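Long-range contact in ribosome-inactivating protein 3 (Zea mays, PDB 2PQG), which is a maize member of the ribosome-inactivating protein family, with its mixed alpha/beta fold: residues E4-S16 with M123-L135. Residues are numbered along the deposited sequence; the frame is centred on the assembly and turned at random.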
# COMPACT_ATOMS: atom_id res chain seq x y z
N GLU A 4 11.14 7.89 6.35
CA GLU A 4 12.01 6.83 5.86
C GLU A 4 12.35 7.22 4.42
O GLU A 4 11.58 7.94 3.75
CB GLU A 4 11.34 5.45 5.84
CG GLU A 4 10.68 5.07 7.14
CD GLU A 4 11.65 4.93 8.29
OE1 GLU A 4 12.78 4.45 8.06
OE2 GLU A 4 11.27 5.27 9.43
N ILE A 5 13.52 6.78 3.94
CA ILE A 5 13.96 7.09 2.58
C ILE A 5 14.43 5.83 1.86
O ILE A 5 15.26 5.08 2.39
CB ILE A 5 15.11 8.11 2.57
CG1 ILE A 5 14.63 9.44 3.16
CG2 ILE A 5 15.62 8.31 1.15
CD1 ILE A 5 15.74 10.46 3.34
N PHE A 6 13.89 5.59 0.67
CA PHE A 6 14.29 4.44 -0.11
C PHE A 6 14.78 4.86 -1.52
O PHE A 6 14.02 5.43 -2.30
CB PHE A 6 13.14 3.43 -0.27
CG PHE A 6 13.56 2.16 -0.94
CD1 PHE A 6 12.80 1.62 -1.96
CD2 PHE A 6 14.75 1.53 -0.58
CE1 PHE A 6 13.22 0.47 -2.63
CE2 PHE A 6 15.18 0.38 -1.23
CZ PHE A 6 14.41 -0.15 -2.26
N PRO A 7 16.07 4.62 -1.83
CA PRO A 7 16.68 4.96 -3.12
C PRO A 7 16.29 3.88 -4.12
O PRO A 7 17.08 2.98 -4.43
CB PRO A 7 18.17 4.97 -2.80
CG PRO A 7 18.28 3.92 -1.70
CD PRO A 7 17.05 4.09 -0.86
N VAL A 8 15.06 3.97 -4.62
CA VAL A 8 14.53 2.96 -5.52
C VAL A 8 15.63 2.35 -6.39
O VAL A 8 15.93 1.16 -6.28
CB VAL A 8 13.43 3.54 -6.44
CG1 VAL A 8 12.72 2.42 -7.18
CG2 VAL A 8 12.44 4.36 -5.62
N GLU A 9 16.22 3.17 -7.25
CA GLU A 9 17.06 2.69 -8.31
C GLU A 9 18.37 2.08 -7.88
O GLU A 9 19.05 1.41 -8.67
CB GLU A 9 17.31 3.82 -9.32
CG GLU A 9 16.11 4.18 -10.18
CD GLU A 9 16.51 4.96 -11.43
OE1 GLU A 9 17.01 4.33 -12.38
OE2 GLU A 9 16.33 6.19 -11.44
N ASP A 10 18.72 2.31 -6.62
CA ASP A 10 19.96 1.78 -6.07
C ASP A 10 19.89 0.26 -5.92
O ASP A 10 19.43 -0.25 -4.91
CB ASP A 10 20.25 2.40 -4.71
CG ASP A 10 21.55 1.93 -4.14
OD1 ASP A 10 22.24 1.15 -4.82
OD2 ASP A 10 21.88 2.33 -3.01
N ALA A 11 20.38 -0.44 -6.94
CA ALA A 11 20.39 -1.89 -6.96
C ALA A 11 21.10 -2.53 -5.77
O ALA A 11 20.81 -3.67 -5.42
CB ALA A 11 21.01 -2.37 -8.25
N ASN A 12 22.03 -1.82 -5.14
CA ASN A 12 22.74 -2.38 -3.98
C ASN A 12 21.95 -2.30 -2.66
O ASN A 12 22.34 -2.91 -1.67
CB ASN A 12 24.09 -1.67 -3.79
CG ASN A 12 25.02 -1.81 -4.98
OD1 ASN A 12 25.40 -2.92 -5.37
ND2 ASN A 12 25.40 -0.68 -5.56
N TYR A 13 20.86 -1.55 -2.65
CA TYR A 13 20.01 -1.39 -1.46
C TYR A 13 18.79 -2.31 -1.62
O TYR A 13 17.79 -1.94 -2.26
CB TYR A 13 19.54 0.06 -1.32
CG TYR A 13 18.93 0.41 0.03
CD1 TYR A 13 18.29 -0.56 0.80
CD2 TYR A 13 18.97 1.71 0.52
CE1 TYR A 13 17.69 -0.24 2.01
CE2 TYR A 13 18.37 2.04 1.73
CZ TYR A 13 17.73 1.05 2.47
OH TYR A 13 17.10 1.37 3.66
N PRO A 14 18.85 -3.52 -1.03
CA PRO A 14 17.73 -4.47 -1.14
C PRO A 14 16.42 -4.04 -0.50
O PRO A 14 16.38 -3.40 0.54
CB PRO A 14 18.31 -5.74 -0.52
CG PRO A 14 19.29 -5.21 0.50
CD PRO A 14 19.95 -4.07 -0.22
N TYR A 15 15.32 -4.41 -1.16
CA TYR A 15 13.98 -4.11 -0.68
C TYR A 15 13.81 -4.64 0.75
O TYR A 15 13.22 -3.97 1.60
CB TYR A 15 12.95 -4.75 -1.63
CG TYR A 15 11.53 -4.76 -1.12
CD1 TYR A 15 10.74 -3.61 -1.13
CD2 TYR A 15 10.95 -5.95 -0.66
CE1 TYR A 15 9.41 -3.63 -0.70
CE2 TYR A 15 9.63 -5.99 -0.22
CZ TYR A 15 8.86 -4.82 -0.24
OH TYR A 15 7.54 -4.86 0.16
N SER A 16 14.33 -5.84 1.01
CA SER A 16 14.23 -6.47 2.33
C SER A 16 14.84 -5.60 3.43
O SER A 16 14.39 -5.61 4.57
CB SER A 16 14.92 -7.83 2.33
OG SER A 16 16.28 -7.68 1.95
N MET A 123 4.82 -6.15 -9.50
CA MET A 123 5.74 -5.39 -8.67
C MET A 123 7.19 -5.65 -9.04
O MET A 123 7.48 -6.49 -9.90
CB MET A 123 5.48 -5.70 -7.19
CG MET A 123 4.04 -5.47 -6.77
SD MET A 123 3.68 -6.16 -5.14
CE MET A 123 3.33 -7.87 -5.55
N GLY A 124 8.09 -4.93 -8.38
CA GLY A 124 9.51 -5.04 -8.67
C GLY A 124 10.14 -3.66 -8.54
O GLY A 124 9.44 -2.65 -8.35
N ARG A 125 11.46 -3.60 -8.61
CA ARG A 125 12.18 -2.33 -8.48
C ARG A 125 11.89 -1.47 -9.70
O ARG A 125 11.57 -0.28 -9.57
CB ARG A 125 13.68 -2.59 -8.35
CG ARG A 125 14.51 -1.35 -8.11
CD ARG A 125 15.98 -1.66 -8.27
NE ARG A 125 16.48 -2.59 -7.26
CZ ARG A 125 16.65 -2.28 -5.98
NH1 ARG A 125 17.11 -3.19 -5.14
NH2 ARG A 125 16.38 -1.05 -5.54
N ALA A 126 12.00 -2.06 -10.89
CA ALA A 126 11.73 -1.31 -12.12
C ALA A 126 10.30 -0.77 -12.09
O ALA A 126 10.04 0.35 -12.53
CB ALA A 126 11.94 -2.20 -13.34
N GLU A 127 9.38 -1.59 -11.58
CA GLU A 127 7.97 -1.22 -11.46
C GLU A 127 7.81 -0.06 -10.49
O GLU A 127 6.96 0.81 -10.68
CB GLU A 127 7.15 -2.41 -10.96
CG GLU A 127 7.10 -3.62 -11.90
CD GLU A 127 6.19 -3.39 -13.10
OE1 GLU A 127 5.38 -2.44 -13.07
OE2 GLU A 127 6.29 -4.19 -14.06
N MET A 128 8.61 -0.05 -9.42
CA MET A 128 8.54 1.02 -8.44
C MET A 128 9.21 2.30 -8.97
O MET A 128 8.80 3.42 -8.63
CB MET A 128 9.22 0.59 -7.13
CG MET A 128 9.04 1.59 -6.00
SD MET A 128 9.87 1.10 -4.47
CE MET A 128 8.75 -0.10 -3.80
N THR A 129 10.24 2.14 -9.79
CA THR A 129 10.94 3.28 -10.39
C THR A 129 10.00 4.06 -11.31
O THR A 129 9.92 5.28 -11.23
CB THR A 129 12.19 2.81 -11.20
OG1 THR A 129 13.12 2.19 -10.31
CG2 THR A 129 12.87 4.00 -11.88
N ARG A 130 9.28 3.35 -12.18
CA ARG A 130 8.34 3.98 -13.10
C ARG A 130 7.14 4.61 -12.40
O ARG A 130 6.63 5.65 -12.83
CB ARG A 130 7.87 2.96 -14.14
CG ARG A 130 8.95 2.49 -15.09
CD ARG A 130 8.36 1.86 -16.34
NE ARG A 130 7.79 0.54 -16.08
CZ ARG A 130 8.51 -0.56 -15.87
NH1 ARG A 130 9.83 -0.50 -15.88
NH2 ARG A 130 7.90 -1.72 -15.66
N ALA A 131 6.68 3.97 -11.33
CA ALA A 131 5.54 4.49 -10.57
C ALA A 131 5.88 5.83 -9.93
O ALA A 131 5.08 6.77 -9.99
CB ALA A 131 5.15 3.48 -9.50
N VAL A 132 7.05 5.92 -9.31
CA VAL A 132 7.48 7.16 -8.68
C VAL A 132 7.70 8.24 -9.73
O VAL A 132 7.21 9.36 -9.59
CB VAL A 132 8.78 6.96 -7.85
CG1 VAL A 132 9.30 8.31 -7.35
CG2 VAL A 132 8.50 6.05 -6.66
N ASN A 133 8.42 7.91 -10.79
CA ASN A 133 8.69 8.89 -11.84
C ASN A 133 7.40 9.40 -12.46
O ASN A 133 7.28 10.57 -12.80
CB ASN A 133 9.62 8.29 -12.90
CG ASN A 133 11.05 8.16 -12.40
OD1 ASN A 133 11.83 7.37 -12.94
ND2 ASN A 133 11.40 8.94 -11.38
N ASP A 134 6.42 8.51 -12.57
CA ASP A 134 5.12 8.84 -13.14
C ASP A 134 4.34 9.74 -12.20
O ASP A 134 3.87 10.81 -12.60
CB ASP A 134 4.32 7.55 -13.38
CG ASP A 134 3.25 7.72 -14.44
OD1 ASP A 134 2.55 8.75 -14.44
OD2 ASP A 134 3.11 6.80 -15.27
N LEU A 135 4.19 9.31 -10.95
CA LEU A 135 3.44 10.07 -9.95
C LEU A 135 4.10 11.40 -9.57
O LEU A 135 3.43 12.33 -9.11
CB LEU A 135 3.20 9.21 -8.70
CG LEU A 135 2.28 8.01 -8.93
CD1 LEU A 135 2.23 7.15 -7.68
CD2 LEU A 135 0.87 8.51 -9.32
O HOH W 1 14.77 7.82 -13.17
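Arg125, in the first turn of helix 125-135, reaches into the loop that joins strand 4-7 to the helix starting at Tyr15, and its guanidinium is held there by backbone carbonyls. NH1 donates almost straight (164°) to Tyr13 O at 3.2 Å, from above that carbonyl plane, while NH2 bonds Val8 O, at a modelled length too short to be taken literally. The CA of Ala11 lies over the centre of one guanidinium face, and NE turns to Asn202. A chain extended through chi2 and bent at chi3 (-65°) lays the group against the consecutive turns Pro7-Asp10 and Asp10-Tyr13.

Deeper in, packing is close. Val8 CG1 lies 3.2 Å from Thr129 OG1 and 4.0 Å from Met128 CG. Met128 SD meets the edge of the Phe6 ring, 5.0 Å from its centroid, a Met-aromatic contact; Phe18 stacks on the same ring.

The outer side is partly exposed and water-bridged: the Glu9 side chain crosses that of Thr129 at about a right angle, and a water links Glu9 OE2 to Asn133 OD1, the carboxylate also accepting from Arg59 N. Arg125 thus supplies the direct hydrogen bonds beside the apolar contacts, its buried charge probably stabilised by the facing carbonyl dipoles, with no loop carboxylate in contact.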